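Side-chain contacts in orotidine 5'-phosphate decarboxylase (Sulfolobus solfataricus, PDB 4DBD), which probably catalyses the decarboxylation of orotidine 5'-monophosphate to uridine 5'-monophosphate, the final step of de novo UMP synthesis: residues A[107-112]-A[158-163]; A[171-176]-A[187-192]; A[88-93]-A[131-136]. All coordinates share one frame; numbering follows the deposited sequence.

Contact 1 of 3, residues A[107-112]-A[158-163]; sequences NLYLVA and KMTIVS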
loop_
_atom_site.group_PDB
_atom_site.type_symbol
_atom_site.label_atom_id
_atom_site.label_comp_id
_atom_site.label_asym_id
_atom_site.label_seq_id
_atom_site.Cartn_x
_atom_site.Cartn_y
_atom_site.Cartn_z
ATOM N N ASN A 107 -5.681 -16.812 0.187
ATOM C CA ASN A 107 -4.300 -16.968 -0.255
ATOM C C ASN A 107 -3.523 -15.655 -0.139
ATOM O O ASN A 107 -4.094 -14.567 -0.292
ATOM C CB ASN A 107 -4.249 -17.420 -1.718
ATOM C CG ASN A 107 -4.962 -18.732 -1.959
ATOM O OD1 ASN A 107 -4.753 -19.713 -1.247
ATOM N ND2 ASN A 107 -5.811 -18.755 -2.981
ATOM N N LEU A 108 -2.217 -15.763 0.096
ATOM C CA LEU A 108 -1.327 -14.605 0.131
ATOM C C LEU A 108 -0.322 -14.699 -1.010
ATOM O O LEU A 108 0.257 -15.758 -1.247
ATOM C CB LEU A 108 -0.572 -14.539 1.477
ATOM C CG LEU A 108 0.442 -13.416 1.713
ATOM C CD1 LEU A 108 -0.215 -12.035 1.602
ATOM C CD2 LEU A 108 1.165 -13.572 3.060
ATOM N N TYR A 109 -0.158 -13.595 -1.734
ATOM C CA TYR A 109 0.901 -13.447 -2.738
ATOM C C TYR A 109 1.825 -12.332 -2.270
ATOM O O TYR A 109 1.348 -11.255 -1.896
ATOM C CB TYR A 109 0.296 -13.045 -4.085
ATOM C CG TYR A 109 -0.410 -14.167 -4.801
ATOM C CD1 TYR A 109 0.210 -14.846 -5.839
ATOM C CD2 TYR A 109 -1.700 -14.544 -4.446
ATOM C CE1 TYR A 109 -0.429 -15.875 -6.503
ATOM C CE2 TYR A 109 -2.352 -15.576 -5.112
ATOM C CZ TYR A 109 -1.705 -16.234 -6.136
ATOM O OH TYR A 109 -2.325 -17.259 -6.803
ATOM N N LEU A 110 3.139 -12.565 -2.302
ATOM C CA LEU A 110 4.081 -11.544 -1.849
ATOM C C LEU A 110 4.848 -10.930 -3.018
ATOM O O LEU A 110 5.274 -11.629 -3.934
ATOM C CB LEU A 110 5.065 -12.113 -0.833
ATOM C CG LEU A 110 4.520 -12.600 0.509
ATOM C CD1 LEU A 110 5.663 -13.146 1.350
ATOM C CD2 LEU A 110 3.793 -11.461 1.250
ATOM N N VAL A 111 5.014 -9.614 -2.981
ATOM C CA VAL A 111 5.749 -8.912 -4.026
ATOM C C VAL A 111 7.253 -9.131 -3.869
ATOM O O VAL A 111 7.841 -8.771 -2.840
ATOM C CB VAL A 111 5.436 -7.410 -4.002
ATOM C CG1 VAL A 111 6.330 -6.679 -5.008
ATOM C CG2 VAL A 111 3.969 -7.189 -4.312
ATOM N N ALA A 112 7.881 -9.728 -4.881
ATOM C CA ALA A 112 9.320 -10.028 -4.794
ATOM C C ALA A 112 10.155 -9.059 -5.615
ATOM O O ALA A 112 11.174 -8.548 -5.135
ATOM C CB ALA A 112 9.617 -11.477 -5.203
ATOM N N LYS A 158 7.560 -24.709 -6.360
ATOM C CA LYS A 158 6.140 -25.014 -6.150
ATOM C C LYS A 158 5.227 -23.784 -6.064
ATOM O O LYS A 158 3.999 -23.904 -6.122
ATOM C CB LYS A 158 5.948 -25.874 -4.891
ATOM C CG LYS A 158 6.364 -27.326 -5.047
ATOM C CD LYS A 158 5.895 -28.144 -3.856
ATOM C CE LYS A 158 6.300 -29.603 -3.990
ATOM N NZ LYS A 158 7.779 -29.756 -4.065
ATOM N N MET A 159 5.832 -22.611 -5.922
ATOM C CA MET A 159 5.098 -21.366 -5.765
ATOM C C MET A 159 4.373 -20.969 -7.046
ATOM O O MET A 159 4.882 -21.210 -8.146
ATOM C CB MET A 159 6.103 -20.267 -5.430
ATOM C CG MET A 159 5.474 -19.036 -4.862
ATOM S SD MET A 159 5.225 -19.310 -3.119
ATOM C CE MET A 159 6.912 -19.304 -2.556
ATOM N N THR A 160 3.186 -20.366 -6.920
ATOM C CA THR A 160 2.578 -19.679 -8.061
ATOM C C THR A 160 3.323 -18.369 -8.313
ATOM O O THR A 160 3.466 -17.538 -7.416
ATOM C CB THR A 160 1.079 -19.386 -7.839
ATOM O OG1 THR A 160 0.395 -20.618 -7.587
ATOM C CG2 THR A 160 0.460 -18.707 -9.063
ATOM N N ILE A 161 3.793 -18.183 -9.540
ATOM C CA ILE A 161 4.486 -16.956 -9.906
ATOM C C ILE A 161 3.603 -16.163 -10.852
ATOM O O ILE A 161 3.142 -16.680 -11.860
ATOM C CB ILE A 161 5.874 -17.262 -10.527
ATOM C CG1 ILE A 161 6.750 -17.977 -9.492
ATOM C CG2 ILE A 161 6.542 -15.990 -11.054
ATOM C CD1 ILE A 161 8.215 -18.172 -9.901
ATOM N N VAL A 162 3.339 -14.910 -10.493
ATOM C CA VAL A 162 2.502 -14.029 -11.307
ATOM C C VAL A 162 3.335 -12.820 -11.693
ATOM O O VAL A 162 4.148 -12.326 -10.891
ATOM C CB VAL A 162 1.212 -13.602 -10.572
ATOM C CG1 VAL A 162 0.334 -14.823 -10.305
ATOM C CG2 VAL A 162 1.549 -12.858 -9.279
ATOM N N SER A 163 3.173 -12.376 -12.936
ATOM C CA SER A 163 4.083 -11.382 -13.497
ATOM C C SER A 163 3.358 -10.268 -14.221
ATOM O O SER A 163 2.818 -10.473 -15.303
ATOM C CB SER A 163 5.059 -12.045 -14.474
ATOM O OG SER A 163 5.918 -12.944 -13.808
#
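Inside the TIM barrel, Tyr109 of strand 107-113 leans across to Thr160 and Val162 of strand 160-163, bypassing strand 138-141, which lies between the two in the sheet. The backbones are therefore well apart, 8.4 Å from Tyr109 CA to Thr160 CA, and one large ring does the bridging. Tyr109 meets its partners with one flank of the ring and with the hydroxyl. The methyl of Thr160 sits at the ring edge, near its plane, with CG2 3.9 Å from Tyr109 CE1 and equally 3.9 Å from Tyr109 OH. That methyl is presented because Thr160 has CG2 anti to its backbone N while OG1 lies beside that N (chi1 -58°). One residue further along strand 160-163, Ile161 turns its side chain away, and Val162 faces the tyrosine again. Its two methyls take neighbouring atoms of the same flank: Val162 CG1 is 4.0 Å from Tyr109 CE1, and Val162 CG2 is 4.2 Å from Tyr109 CD1. The valine lies roughly at a right angle to the tyrosine side chain and meets the ring obliquely. Tyr109 also packs against Ser81 and Ile83 of strand 81-85, while Val162 touches Val140. The Tyr109 hydroxyl is hydrogen-bonded to Glu55 and weakly to Lys137. The chemistry thus divides: across these two strands the tyrosine is held purely by van der Waals packing of its flank, whereas its buried polar end is satisfied by Glu55, so that a single side chain joins apolar packing to a polar group inside the barrel.

Contact 2 of 3, residues A[171-176]-A[187-192]; sequences GSYGDA and GRSIYN. With SO4 (sulfate ion), chain B.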
loop_
_atom_site.group_PDB
_atom_site.type_symbol
_atom_site.label_atom_id
_atom_site.label_comp_id
_atom_site.label_asym_id
_atom_site.label_seq_id
_atom_site.Cartn_x
_atom_site.Cartn_y
_atom_site.Cartn_z
ATOM N N GLY A 171 6.748 -5.522 -21.138
ATOM C CA GLY A 171 6.650 -6.965 -21.295
ATOM C C GLY A 171 5.953 -7.400 -22.579
ATOM O O GLY A 171 4.777 -7.061 -22.809
ATOM N N SER A 172 6.684 -8.143 -23.416
ATOM C CA SER A 172 6.128 -8.747 -24.632
ATOM C C SER A 172 5.319 -9.989 -24.265
ATOM O O SER A 172 5.843 -10.895 -23.633
ATOM C CB SER A 172 7.246 -9.129 -25.593
ATOM O OG SER A 172 6.728 -9.774 -26.747
ATOM N N TYR A 173 4.048 -10.033 -24.672
ATOM C CA TYR A 173 3.118 -11.044 -24.157
ATOM C C TYR A 173 3.630 -12.467 -24.280
ATOM O O TYR A 173 3.982 -12.918 -25.377
ATOM C CB TYR A 173 1.747 -10.932 -24.832
ATOM C CG TYR A 173 1.269 -9.514 -24.913
ATOM C CD1 TYR A 173 0.845 -8.838 -23.774
ATOM C CD2 TYR A 173 1.258 -8.840 -26.122
ATOM C CE1 TYR A 173 0.415 -7.531 -23.846
ATOM C CE2 TYR A 173 0.824 -7.532 -26.204
ATOM C CZ TYR A 173 0.409 -6.884 -25.074
ATOM O OH TYR A 173 -0.019 -5.578 -25.155
ATOM N N GLY A 174 3.645 -13.172 -23.153
ATOM C CA GLY A 174 4.036 -14.567 -23.112
ATOM C C GLY A 174 5.473 -14.777 -22.683
ATOM O O GLY A 174 5.863 -15.896 -22.346
ATOM N N ASP A 175 6.263 -13.707 -22.684
ATOM C CA ASP A 175 7.682 -13.828 -22.331
ATOM C C ASP A 175 7.888 -14.187 -20.870
ATOM O O ASP A 175 8.869 -14.854 -20.519
ATOM C CB ASP A 175 8.461 -12.539 -22.637
ATOM C CG ASP A 175 8.730 -12.344 -24.122
ATOM O OD1 ASP A 175 8.348 -13.206 -24.943
ATOM O OD2 ASP A 175 9.343 -11.316 -24.463
ATOM N N ALA A 176 6.985 -13.720 -20.012
ATOM C CA ALA A 176 7.100 -14.004 -18.590
ATOM C C ALA A 176 6.751 -15.458 -18.322
ATOM O O ALA A 176 7.485 -16.161 -17.625
ATOM C CB ALA A 176 6.218 -13.075 -17.781
ATOM N N GLY A 187 -2.982 -5.155 -17.707
ATOM C CA GLY A 187 -3.946 -4.114 -17.418
ATOM C C GLY A 187 -4.302 -3.316 -18.651
ATOM O O GLY A 187 -5.193 -3.699 -19.406
ATOM N N ARG A 188 -3.578 -2.220 -18.872
ATOM C CA ARG A 188 -3.923 -1.252 -19.920
ATOM C C ARG A 188 -4.075 -1.865 -21.309
ATOM O O ARG A 188 -4.947 -1.451 -22.077
ATOM C CB ARG A 188 -2.888 -0.118 -19.965
ATOM C CG ARG A 188 -3.120 0.953 -18.905
ATOM C CD ARG A 188 -1.931 1.867 -18.779
ATOM N NE ARG A 188 -0.873 1.250 -17.987
ATOM C CZ ARG A 188 0.255 1.865 -17.650
ATOM N NH1 ARG A 188 0.459 3.116 -18.046
ATOM N NH2 ARG A 188 1.167 1.231 -16.914
ATOM N N SER A 189 -3.216 -2.825 -21.634
ATOM C CA SER A 189 -3.282 -3.513 -22.922
ATOM C C SER A 189 -4.699 -4.025 -23.215
ATOM O O SER A 189 -5.114 -4.109 -24.367
ATOM C CB SER A 189 -2.288 -4.671 -22.953
ATOM O OG SER A 189 -0.955 -4.190 -22.990
ATOM N N ILE A 190 -5.446 -4.355 -22.165
ATOM C CA ILE A 190 -6.812 -4.849 -22.332
ATOM C C ILE A 190 -7.853 -3.768 -22.071
ATOM O O ILE A 190 -8.681 -3.471 -22.946
ATOM C CB ILE A 190 -7.073 -6.060 -21.398
ATOM C CG1 ILE A 190 -6.217 -7.261 -21.849
ATOM C CG2 ILE A 190 -8.571 -6.393 -21.342
ATOM C CD1 ILE A 190 -5.945 -8.287 -20.780
ATOM N N TYR A 191 -7.827 -3.166 -20.881
ATOM C CA TYR A 191 -8.927 -2.282 -20.503
ATOM C C TYR A 191 -8.947 -0.927 -21.216
ATOM O O TYR A 191 -9.983 -0.246 -21.215
ATOM C CB TYR A 191 -9.083 -2.155 -18.968
ATOM C CG TYR A 191 -7.968 -1.449 -18.217
ATOM C CD1 TYR A 191 -7.771 -0.085 -18.356
ATOM C CD2 TYR A 191 -7.143 -2.148 -17.329
ATOM C CE1 TYR A 191 -6.765 0.573 -17.654
ATOM C CE2 TYR A 191 -6.129 -1.495 -16.616
ATOM C CZ TYR A 191 -5.954 -0.133 -16.785
ATOM O OH TYR A 191 -4.965 0.547 -16.095
ATOM N N ASN A 192 -7.824 -0.550 -21.830
ATOM C CA ASN A 192 -7.755 0.659 -22.654
ATOM C C ASN A 192 -7.827 0.359 -24.158
ATOM O O ASN A 192 -7.649 1.259 -24.989
ATOM C CB ASN A 192 -6.488 1.469 -22.356
ATOM C CG ASN A 192 -6.629 2.369 -21.131
ATOM O OD1 ASN A 192 -7.727 2.599 -20.628
ATOM N ND2 ASN A 192 -5.501 2.899 -20.661
HETATM S S SO4 B . -0.577 -2.341 -16.707
HETATM O O1 SO4 B . -0.790 -2.678 -15.296
HETATM O O2 SO4 B . -1.564 -1.362 -17.133
HETATM O O3 SO4 B . 0.760 -1.762 -16.879
HETATM O O4 SO4 B . -0.688 -3.557 -17.514
#
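The Tyr173 ring points its hydroxyl end at Ser189, whose OG lies at the ring edge, close to its plane; the Arg188 guanidinium likewise turns an edge to a sulfate, while a cation-pi contact joins it to Tyr67 of the second subunit. Tyr191 carries Arg188 CA over the centre of one ring face. This is probably the phosphate-binding site of the TIM barrel, where the loop after strand 160-163 meets the start of helix 188-191; the sulfate, probably from the crystallisation liquor, is consistent with the place of the substrate's phosphate. A single short hydrogen bond of 2.7 Å, Tyr173 OH to Ser189 OG, ties the loop to the helix, and Tyr173 also packs on Ile206. Gly187, the N-cap residue, gives its N to sulfate O4 at 2.8 Å. Arg188 grips the anion with backbone and side chain together, its chain bending at chi3 (-79°) to bring the guanidinium back to it. Arg188 NH2 reaches sulfate O3 at 3.0 Å, and Gln169 adds a further bond to the ion. Sulfate O2 takes two nearly straight bonds, from Arg188 N (165°) and from Arg188 NE (170°), each 2.8 Å long.

Contact 3 of 3, residues A[88-93]-A[131-136]; sequences IGVKGS and IREISP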
loop_
_atom_site.group_PDB
_atom_site.type_symbol
_atom_site.label_atom_id
_atom_site.label_comp_id
_atom_site.label_asym_id
_atom_site.label_seq_id
_atom_site.Cartn_x
_atom_site.Cartn_y
_atom_site.Cartn_z
ATOM N N ILE A 88 8.265 -5.428 3.830
ATOM C CA ILE A 88 7.822 -5.024 5.175
ATOM C C ILE A 88 8.237 -5.997 6.275
ATOM O O ILE A 88 8.229 -5.645 7.456
ATOM C CB ILE A 88 6.308 -4.802 5.243
ATOM C CG1 ILE A 88 5.561 -6.096 4.948
ATOM C CG2 ILE A 88 5.887 -3.703 4.259
ATOM C CD1 ILE A 88 4.065 -5.871 4.792
ATOM N N GLY A 89 8.569 -7.226 5.893
ATOM C CA GLY A 89 9.115 -8.169 6.846
ATOM C C GLY A 89 8.068 -8.974 7.586
ATOM O O GLY A 89 6.855 -8.836 7.360
ATOM N N VAL A 90 8.535 -9.813 8.504
ATOM C CA VAL A 90 7.672 -10.835 9.088
ATOM C C VAL A 90 7.080 -10.431 10.444
ATOM O O VAL A 90 5.877 -10.235 10.574
ATOM C CB VAL A 90 8.433 -12.181 9.199
ATOM C CG1 VAL A 90 7.584 -13.248 9.917
ATOM C CG2 VAL A 90 8.872 -12.657 7.810
ATOM N N LYS A 91 7.929 -10.293 11.456
ATOM C CA LYS A 91 7.436 -10.124 12.818
ATOM C C LYS A 91 6.600 -8.865 12.997
ATOM O O LYS A 91 7.093 -7.749 12.802
ATOM C CB LYS A 91 8.604 -10.134 13.813
ATOM C CG LYS A 91 9.073 -11.528 14.196
ATOM C CD LYS A 91 9.316 -12.367 12.949
ATOM C CE LYS A 91 10.513 -13.300 13.098
ATOM N NZ LYS A 91 11.090 -13.654 11.756
ATOM N N GLY A 92 5.331 -9.043 13.358
ATOM C CA GLY A 92 4.453 -7.915 13.626
ATOM C C GLY A 92 3.866 -7.311 12.359
ATOM O O GLY A 92 3.223 -6.258 12.397
ATOM N N SER A 93 4.092 -7.975 11.233
ATOM C CA SER A 93 3.548 -7.520 9.954
ATOM C C SER A 93 3.036 -8.722 9.165
ATOM O O SER A 93 1.892 -9.138 9.336
ATOM C CB SER A 93 4.598 -6.718 9.185
ATOM O OG SER A 93 4.107 -6.255 7.938
ATOM N N ILE A 131 10.082 -14.510 2.061
ATOM C CA ILE A 131 9.184 -15.420 1.355
ATOM C C ILE A 131 9.305 -16.840 1.902
ATOM O O ILE A 131 8.309 -17.538 2.076
ATOM C CB ILE A 131 9.427 -15.386 -0.174
ATOM C CG1 ILE A 131 9.012 -14.016 -0.722
ATOM C CG2 ILE A 131 8.666 -16.497 -0.866
ATOM C CD1 ILE A 131 9.514 -13.727 -2.139
ATOM N N ARG A 132 10.530 -17.264 2.182
ATOM C CA ARG A 132 10.745 -18.585 2.779
ATOM C C ARG A 132 10.081 -18.772 4.149
ATOM O O ARG A 132 9.504 -19.822 4.418
ATOM C CB ARG A 132 12.238 -18.891 2.861
ATOM C CG ARG A 132 12.877 -19.078 1.511
ATOM C CD ARG A 132 14.388 -19.017 1.625
ATOM N NE ARG A 132 15.026 -19.216 0.333
ATOM C CZ ARG A 132 16.054 -18.500 -0.109
ATOM N NH1 ARG A 132 16.575 -17.541 0.648
ATOM N NH2 ARG A 132 16.564 -18.750 -1.304
ATOM N N GLU A 133 10.156 -17.759 5.009
ATOM C CA GLU A 133 9.514 -17.843 6.324
ATOM C C GLU A 133 7.991 -17.898 6.228
ATOM O O GLU A 133 7.344 -18.672 6.926
ATOM C CB GLU A 133 9.917 -16.665 7.211
ATOM C CG GLU A 133 11.316 -16.746 7.775
ATOM C CD GLU A 133 11.630 -15.579 8.690
ATOM O OE1 GLU A 133 10.679 -14.874 9.097
ATOM O OE2 GLU A 133 12.824 -15.359 8.994
ATOM N N ILE A 134 7.426 -17.066 5.361
ATOM C CA ILE A 134 5.977 -16.902 5.267
ATOM C C ILE A 134 5.317 -18.015 4.466
ATOM O O ILE A 134 4.220 -18.457 4.800
ATOM C CB ILE A 134 5.614 -15.524 4.658
ATOM C CG1 ILE A 134 6.003 -14.406 5.632
ATOM C CG2 ILE A 134 4.126 -15.442 4.315
ATOM C CD1 ILE A 134 5.092 -14.306 6.856
ATOM N N SER A 135 5.993 -18.477 3.421
ATOM C CA SER A 135 5.469 -19.543 2.575
ATOM C C SER A 135 4.096 -19.193 1.999
ATOM O O SER A 135 3.109 -19.891 2.254
ATOM C CB SER A 135 5.417 -20.863 3.354
ATOM O OG SER A 135 4.949 -21.916 2.530
ATOM N N PRO A 136 4.032 -18.105 1.218
ATOM C CA PRO A 136 2.794 -17.647 0.576
ATOM C C PRO A 136 2.327 -18.629 -0.500
ATOM O O PRO A 136 3.087 -19.511 -0.891
ATOM C CB PRO A 136 3.208 -16.310 -0.066
ATOM C CG PRO A 136 4.712 -16.469 -0.312
ATOM C CD PRO A 136 5.199 -17.270 0.866
#
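Lys91 and Glu133 form a salt bridge between two neighbouring outer helices of the TIM barrel, 90-103 and 124-134, which follow successive strands of the sheet. Lys91 NZ comes to 3.0 Å from Glu133 OE1, a bond weak in its geometry, and stands 3.7 Å from Glu133 OE2, so the ammonium favours one oxygen of the carboxylate. The side chains cross at about a right angle. Glu133 reaches out extended beyond CG, whereas Lys91 is kinked at chi2 (50°) and again at chi3, which at 143° departs from a relaxed staggered value; the bends swing the ammonium across to the acid although the root of the side chain does not face it. Both residues are exposed, so solvent probably tempers the attraction. Lys91 also packs on Glu117 of the second subunit; nearby, Ile88 O accepts a bond from His116 of that subunit. The salt bridge thus lies beside the dimer interface.

Val90 packs between the charged pair and Ile134. Its CG2 meets the OE1 end of the carboxylate, off to one side of its plane, 3.1 Å from Glu133 OE1, a tight approach for a methyl and an oxygen, on which little should rest. The same methyl is 4.0 Å from Ile134 CG1, where the packing turns apolar. The Val90 and Ile134 side chains run antiparallel alongside one another, and Ile134 goes on to touch Leu94 of helix 90-103 and Leu108 of strand 107-113, linking helix to helix and helix to sheet. The final turn of its helix is closed by Ser135 N bonding to Ile131 O at 2.8 Å. The other valine methyl, Val90 CG1, rests 4.1 Å from Ile134 CD1.

From the N terminus, contact 3 opens first at 88-93, and contact 1 opens at 107-112 before contact 3 closes at 131-136; contact 1 then closes at 158-163. The two loops therefore cross along the chain, one joining outer helices and the other inner strands, and they touch where Leu108 meets Ile134 and Met159 meets Ile131. Contact 2 follows in series, a short loop from 171-176 to 187-192 that takes in the rest of helix 175-179 and strand 183-186. It joins contact 1 through Ser163 and Ala176, whose CB atoms are 3.7 Å apart. Contacts 2 and 3 lie on opposite sides of the chain's centre, centres about 29 Å apart, yet both touch the second subunit.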